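Local coordinates for hypothetical protein BA_2335 (Bacillus anthracis, PDB 4H4N) that is of unknown function, a small all-beta protein in which a two-stranded antiparallel sheet packs against a three-stranded one, at residues L19-G25 with Y54-E60; F11-P15 with S41-C45. All blocks are in the same frame, centred on the assembly; numbering follows the deposited sequence.

Interaction 1 (L19-G25 with Y54-E60). With SO4 (sulfate ion), chain F.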
loop_
_atom_site.group_PDB
_atom_site.type_symbol
_atom_site.label_atom_id
_atom_site.label_comp_id
_atom_site.label_asym_id
_atom_site.label_seq_id
_atom_site.Cartn_x
_atom_site.Cartn_y
_atom_site.Cartn_z
ATOM N N LEU A 19 1.962 5.079 1.605
ATOM C CA LEU A 19 0.782 4.332 1.221
ATOM C C LEU A 19 0.746 3.039 2.027
ATOM O O LEU A 19 1.714 2.284 2.038
ATOM C CB LEU A 19 0.812 4.003 -0.260
ATOM C CG LEU A 19 -0.513 3.459 -0.824
ATOM C CD1 LEU A 19 -1.565 4.551 -0.950
ATOM C CD2 LEU A 19 -0.281 2.749 -2.146
ATOM N N LYS A 20 -0.376 2.796 2.695
ATOM C CA LYS A 20 -0.595 1.602 3.504
ATOM C C LYS A 20 -1.627 0.737 2.802
ATOM O O LYS A 20 -2.755 1.181 2.612
ATOM C CB LYS A 20 -1.084 1.991 4.896
ATOM C CG LYS A 20 -0.117 2.883 5.682
ATOM C CD LYS A 20 -0.609 3.120 7.113
ATOM C CE LYS A 20 0.400 3.863 7.970
ATOM N NZ LYS A 20 0.019 3.832 9.413
ATOM N N VAL A 21 -1.249 -0.490 2.454
ATOM C CA VAL A 21 -2.105 -1.420 1.743
ATOM C C VAL A 21 -2.509 -2.518 2.726
ATOM O O VAL A 21 -1.652 -3.171 3.308
ATOM C CB VAL A 21 -1.370 -2.044 0.540
ATOM C CG1 VAL A 21 -2.293 -2.966 -0.237
ATOM C CG2 VAL A 21 -0.779 -0.955 -0.368
ATOM N N THR A 22 -3.808 -2.691 2.924
ATOM C CA THR A 22 -4.334 -3.727 3.793
ATOM C C THR A 22 -4.999 -4.798 2.950
ATOM O O THR A 22 -5.832 -4.500 2.103
ATOM C CB THR A 22 -5.352 -3.139 4.784
ATOM O OG1 THR A 22 -4.739 -2.091 5.534
ATOM C CG2 THR A 22 -5.837 -4.204 5.740
ATOM N N PHE A 23 -4.617 -6.045 3.189
ATOM C CA PHE A 23 -5.194 -7.203 2.519
ATOM C C PHE A 23 -6.231 -7.838 3.427
ATOM O O PHE A 23 -5.984 -8.028 4.622
ATOM C CB PHE A 23 -4.093 -8.229 2.201
ATOM C CG PHE A 23 -3.114 -7.742 1.160
ATOM C CD1 PHE A 23 -3.401 -7.869 -0.182
ATOM C CD2 PHE A 23 -1.924 -7.150 1.506
ATOM C CE1 PHE A 23 -2.509 -7.428 -1.159
ATOM C CE2 PHE A 23 -1.035 -6.699 0.536
ATOM C CZ PHE A 23 -1.334 -6.844 -0.791
ATOM N N PHE A 24 -7.381 -8.174 2.852
ATOM C CA PHE A 24 -8.527 -8.718 3.569
ATOM C C PHE A 24 -8.914 -10.070 3.024
ATOM O O PHE A 24 -8.735 -10.361 1.845
ATOM C CB PHE A 24 -9.748 -7.788 3.415
ATOM C CG PHE A 24 -9.579 -6.429 4.041
ATOM C CD1 PHE A 24 -9.926 -6.188 5.360
ATOM C CD2 PHE A 24 -9.041 -5.373 3.312
ATOM C CE1 PHE A 24 -9.763 -4.938 5.921
ATOM C CE2 PHE A 24 -8.891 -4.127 3.882
ATOM C CZ PHE A 24 -9.268 -3.907 5.181
ATOM N N GLY A 25 -9.501 -10.889 3.896
ATOM C CA GLY A 25 -10.006 -12.192 3.521
ATOM C C GLY A 25 -11.515 -12.212 3.343
ATOM O O GLY A 25 -12.184 -11.180 3.321
ATOM N N TYR A 54 -5.320 -13.407 -0.958
ATOM C CA TYR A 54 -6.224 -12.378 -0.445
ATOM C C TYR A 54 -7.503 -12.329 -1.251
ATOM O O TYR A 54 -7.565 -12.798 -2.377
ATOM C CB TYR A 54 -5.535 -10.985 -0.472
ATOM C CG TYR A 54 -5.360 -10.408 -1.857
ATOM C CD1 TYR A 54 -4.278 -10.751 -2.644
ATOM C CD2 TYR A 54 -6.303 -9.544 -2.388
ATOM C CE1 TYR A 54 -4.136 -10.237 -3.915
ATOM C CE2 TYR A 54 -6.166 -9.019 -3.661
ATOM C CZ TYR A 54 -5.092 -9.369 -4.423
ATOM O OH TYR A 54 -4.975 -8.855 -5.695
ATOM N N THR A 55 -8.524 -11.732 -0.654
ATOM C CA THR A 55 -9.795 -11.516 -1.306
ATOM C C THR A 55 -9.894 -10.108 -1.908
ATOM O O THR A 55 -10.328 -9.957 -3.055
ATOM C CB THR A 55 -10.933 -11.810 -0.327
ATOM O OG1 THR A 55 -10.823 -13.179 0.118
ATOM C CG2 THR A 55 -12.260 -11.578 -0.957
ATOM N N LYS A 56 -9.520 -9.099 -1.133
ATOM C CA LYS A 56 -9.434 -7.742 -1.674
ATOM C C LYS A 56 -8.372 -6.995 -0.888
ATOM O O LYS A 56 -7.898 -7.472 0.142
ATOM C CB LYS A 56 -10.750 -6.968 -1.587
ATOM C CG LYS A 56 -11.142 -6.596 -0.189
ATOM C CD LYS A 56 -12.157 -5.462 -0.176
ATOM C CE LYS A 56 -12.489 -5.042 1.241
ATOM N NZ LYS A 56 -13.424 -3.870 1.230
ATOM N N TYR A 57 -7.965 -5.844 -1.419
ATOM C CA TYR A 57 -7.127 -4.935 -0.669
ATOM C C TYR A 57 -7.780 -3.562 -0.663
ATOM O O TYR A 57 -8.614 -3.242 -1.505
ATOM C CB TYR A 57 -5.684 -4.870 -1.216
ATOM C CG TYR A 57 -5.556 -4.260 -2.576
ATOM C CD1 TYR A 57 -5.547 -2.886 -2.728
ATOM C CD2 TYR A 57 -5.443 -5.035 -3.703
ATOM C CE1 TYR A 57 -5.475 -2.290 -3.973
ATOM C CE2 TYR A 57 -5.344 -4.449 -4.968
ATOM C CZ TYR A 57 -5.358 -3.075 -5.092
ATOM O OH TYR A 57 -5.261 -2.507 -6.345
ATOM N N GLU A 58 -7.371 -2.757 0.304
ATOM C CA GLU A 58 -7.719 -1.337 0.350
ATOM C C GLU A 58 -6.446 -0.562 0.651
ATOM O O GLU A 58 -5.477 -1.107 1.162
ATOM C CB GLU A 58 -8.771 -1.037 1.411
ATOM C CG GLU A 58 -10.061 -1.789 1.230
ATOM C CD GLU A 58 -10.934 -1.335 0.064
ATOM O OE1 GLU A 58 -10.623 -0.349 -0.629
ATOM O OE2 GLU A 58 -11.970 -2.004 -0.148
ATOM N N THR A 59 -6.447 0.716 0.326
ATOM C CA THR A 59 -5.307 1.573 0.540
ATOM C C THR A 59 -5.661 2.799 1.357
ATOM O O THR A 59 -6.792 3.299 1.331
ATOM C CB THR A 59 -4.679 2.023 -0.795
ATOM O OG1 THR A 59 -5.606 2.829 -1.517
ATOM C CG2 THR A 59 -4.288 0.847 -1.646
ATOM N N GLU A 60 -4.654 3.305 2.052
ATOM C CA GLU A 60 -4.708 4.532 2.818
ATOM C C GLU A 60 -3.444 5.322 2.543
ATOM O O GLU A 60 -2.372 4.751 2.415
ATOM C CB GLU A 60 -4.727 4.244 4.339
ATOM C CG GLU A 60 -5.969 3.584 4.830
ATOM C CD GLU A 60 -5.816 3.105 6.242
ATOM O OE1 GLU A 60 -5.056 2.124 6.448
ATOM O OE2 GLU A 60 -6.487 3.653 7.151
HETATM S S SO4 F . -3.384 3.546 11.387
HETATM O O1 SO4 F . -3.096 4.792 12.086
HETATM O O2 SO4 F . -2.230 3.198 10.570
HETATM O O3 SO4 F . -4.567 3.689 10.545
HETATM O O4 SO4 F . -3.620 2.494 12.372
HETATM O O HOH W 1 -4.685 0.318 4.385
#

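Interaction 2 (F11-P15 with S41-C45)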
loop_
_atom_site.group_PDB
_atom_site.type_symbol
_atom_site.label_atom_id
_atom_site.label_comp_id
_atom_site.label_asym_id
_atom_site.label_seq_id
_atom_site.Cartn_x
_atom_site.Cartn_y
_atom_site.Cartn_z
ATOM N N PHE A 11 1.146 0.295 -7.335
ATOM C CA PHE A 11 0.550 1.352 -6.528
ATOM C C PHE A 11 1.211 2.690 -6.799
ATOM O O PHE A 11 2.414 2.778 -6.929
ATOM C CB PHE A 11 0.705 1.034 -5.041
ATOM C CG PHE A 11 -0.023 -0.180 -4.630
ATOM C CD1 PHE A 11 -1.373 -0.110 -4.359
ATOM C CD2 PHE A 11 0.611 -1.395 -4.543
ATOM C CE1 PHE A 11 -2.085 -1.233 -4.016
ATOM C CE2 PHE A 11 -0.087 -2.527 -4.175
ATOM C CZ PHE A 11 -1.439 -2.445 -3.923
ATOM N N LYS A 12 0.402 3.733 -6.876
ATOM C CA LYS A 12 0.912 5.090 -7.006
ATOM C C LYS A 12 0.941 5.710 -5.622
ATOM O O LYS A 12 -0.086 5.822 -4.956
ATOM C CB LYS A 12 0.035 5.922 -7.931
ATOM C CG LYS A 12 0.563 7.326 -8.138
ATOM C CD LYS A 12 -0.151 8.035 -9.268
ATOM C CE LYS A 12 -1.620 8.249 -8.969
ATOM N NZ LYS A 12 -2.333 8.869 -10.091
ATOM N N VAL A 13 2.108 6.127 -5.185
ATOM C CA VAL A 13 2.266 6.731 -3.887
ATOM C C VAL A 13 2.342 8.237 -4.091
ATOM O O VAL A 13 3.214 8.722 -4.803
ATOM C CB VAL A 13 3.497 6.231 -3.153
ATOM C CG1 VAL A 13 3.514 6.763 -1.731
ATOM C CG2 VAL A 13 3.555 4.700 -3.175
ATOM N N PRO A 14 1.438 9.004 -3.475
ATOM C CA PRO A 14 1.495 10.447 -3.675
ATOM C C PRO A 14 2.756 11.068 -3.104
ATOM O O PRO A 14 3.463 10.448 -2.305
ATOM C CB PRO A 14 0.252 10.954 -2.922
ATOM C CG PRO A 14 -0.656 9.798 -2.850
ATOM C CD PRO A 14 0.246 8.605 -2.711
ATOM N N PRO A 15 3.059 12.298 -3.513
ATOM C CA PRO A 15 4.221 12.990 -2.986
ATOM C C PRO A 15 4.257 13.060 -1.474
ATOM O O PRO A 15 3.224 13.254 -0.830
ATOM C CB PRO A 15 4.074 14.414 -3.556
ATOM C CG PRO A 15 3.262 14.238 -4.797
ATOM C CD PRO A 15 2.301 13.149 -4.446
ATOM N N SER A 41 8.727 14.806 -4.176
ATOM C CA SER A 41 7.689 15.802 -4.378
ATOM C C SER A 41 6.771 15.487 -5.547
ATOM O O SER A 41 5.852 16.267 -5.813
ATOM C CB SER A 41 8.315 17.178 -4.605
ATOM O OG SER A 41 8.967 17.256 -5.856
ATOM N N THR A 42 7.014 14.357 -6.212
ATOM C CA THR A 42 6.251 13.892 -7.347
ATOM C C THR A 42 5.699 12.506 -7.020
ATOM O O THR A 42 6.278 11.789 -6.207
ATOM C CB THR A 42 7.175 13.810 -8.597
ATOM O OG1 THR A 42 8.354 13.069 -8.263
ATOM C CG2 THR A 42 7.570 15.201 -9.046
ATOM N N PRO A 43 4.585 12.106 -7.660
ATOM C CA PRO A 43 4.052 10.763 -7.405
ATOM C C PRO A 43 4.995 9.719 -7.933
ATOM O O PRO A 43 5.732 9.955 -8.901
ATOM C CB PRO A 43 2.730 10.732 -8.188
ATOM C CG PRO A 43 2.522 12.107 -8.739
ATOM C CD PRO A 43 3.784 12.859 -8.640
ATOM N N LYS A 44 4.991 8.558 -7.297
ATOM C CA LYS A 44 5.868 7.483 -7.696
ATOM C C LYS A 44 5.148 6.150 -7.654
ATOM O O LYS A 44 4.402 5.875 -6.729
ATOM C CB LYS A 44 7.096 7.475 -6.797
ATOM C CG LYS A 44 8.003 8.678 -7.040
ATOM C CD LYS A 44 8.636 8.653 -8.431
ATOM C CE LYS A 44 9.115 10.031 -8.865
ATOM N NZ LYS A 44 8.041 10.860 -9.436
ATOM N N CYS A 45 5.375 5.320 -8.665
ATOM C CA CYS A 45 4.770 4.007 -8.736
ATOM C C CYS A 45 5.736 2.978 -8.166
ATOM O O CYS A 45 6.936 3.024 -8.427
ATOM C CB CYS A 45 4.423 3.682 -10.205
ATOM S SG CYS A 45 3.556 2.129 -10.475
#

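Interaction 1 (L19-G25 with Y54-E60)
The Phe23 ring turns its edge onto one face of Tyr54 in a T-shaped pair, with planes 62° apart and Phe23 CD1 3.6 Å from Tyr54 CG. Tyr57 CB also meets Phe23 CD1, at 3.9 Å. On the other face of the sheet, that of Lys56 and Glu58, Phe24 has Lys56 O at its ring edge, near the plane, while Glu58 CG lies 3.7 Å from Phe24 CE2. The Lys56 ammonium lies roughly along the normal of this ring, at most a weak, distant cation-pi attraction; its NZ salt-bridges the anti lone pair of Glu58 OE2 at 2.7 Å. Backbone N-H groups of Lys20, Thr22 and Phe24 bond to the carbonyls of Glu60, Glu58 and Lys56, pairing the central strand 17-24 with strand 56-63. This antiparallel ladder ends in a classic beta bulge: Phe24 O accepts Thr55 N at 2.9 Å and, weakly, Lys56 N at 3.3 Å. Near the other end, one water donates to Lys20 O and Glu60 OE1 and is hydrogen-bonded to Thr22 OG1, which also pairs with Asn33 OD1. Glu60 OE2 pairs with Arg62, which binds a sulfate, probably from the crystallisation liquor, with NZ of one of two Lys20 conformers.

Interaction 2 (F11-P15 with S41-C45)
A chi1 of -178° sets CG of Lys12 opposite the backbone N, and the first part of its chain then runs alongside the Pro43 ring, pointing the same way, with Lys12 CG 4.0 Å from Pro43 CB. Beyond this contact the lysine bends at chi3 and turns its ammonium group from the facing strand. In Cys45 the sulfur is likewise opposite the backbone N across the CA-CB bond (chi1 -176°), which brings SG to 3.8 Å from Phe11 O; the same SG is joined in a disulfide to a beta-mercaptoethanol molecule, probably acquired from the crystallisation liquor. Beneath these side chains the backbones form a short antiparallel ladder. Val13 and Lys44 are its hydrogen-bonded pair: Val13 N donates almost straight to Lys44 O at 2.8 Å, and Lys44 N returns a longer bond of 3.1 Å to Val13 O. Lys12 and Cys45 form the neighbouring non-hydrogen-bonded pair, where Cys45 CA approaches Phe11 O at 3.2 Å in a CA-H...O contact. This two-stranded sheet, made of strands 9-13 and 44-48, lies over the three-stranded one; Val13 packs on Leu19 and Ile36, whereas Lys12 and Cys45 occupy the other, exposed face. Past Val13 the ladder gives way to proline-rich chain, and Pro15, lacking an N-H, cannot donate to the facing strand. Its ring makes the contact instead, with Pro15 CB 3.4 Å from Ser41 O and Pro15 CG 4.1 Å from Pro43 CD. Val13 O also receives Pro43 CA at 3.4 Å as a CA-H...O contact, and Asn38 ND2 bonds both to this carbonyl and to Thr42 O, tying both segments to strand 30-38.

How the interactions relate
Both interactions are antiparallel strand pairings, one in each sheet, and Phe11 joins them: its side chain packs on Leu19, Val21, Tyr57 and Thr59 of interaction 1, meeting the Tyr57 ring edge-to-face. Both are partly buried: Leu19, Val21 and Phe23 in interaction 1 and Phe11 and Val13 in interaction 2 are the buried side chains, while outer residues of each reach the surface. Interaction 1, nearer the chain's centre, has a longer ladder, an aromatic pair on the face toward Phe11, and charged side chains with Phe24 on the other. Interaction 2 has one hydrogen-bonded pair, then proline rings against backbone. Strand 9-13 leads to 17-24 and 44-48 to 56-63, and both connections cross from one sheet to the other.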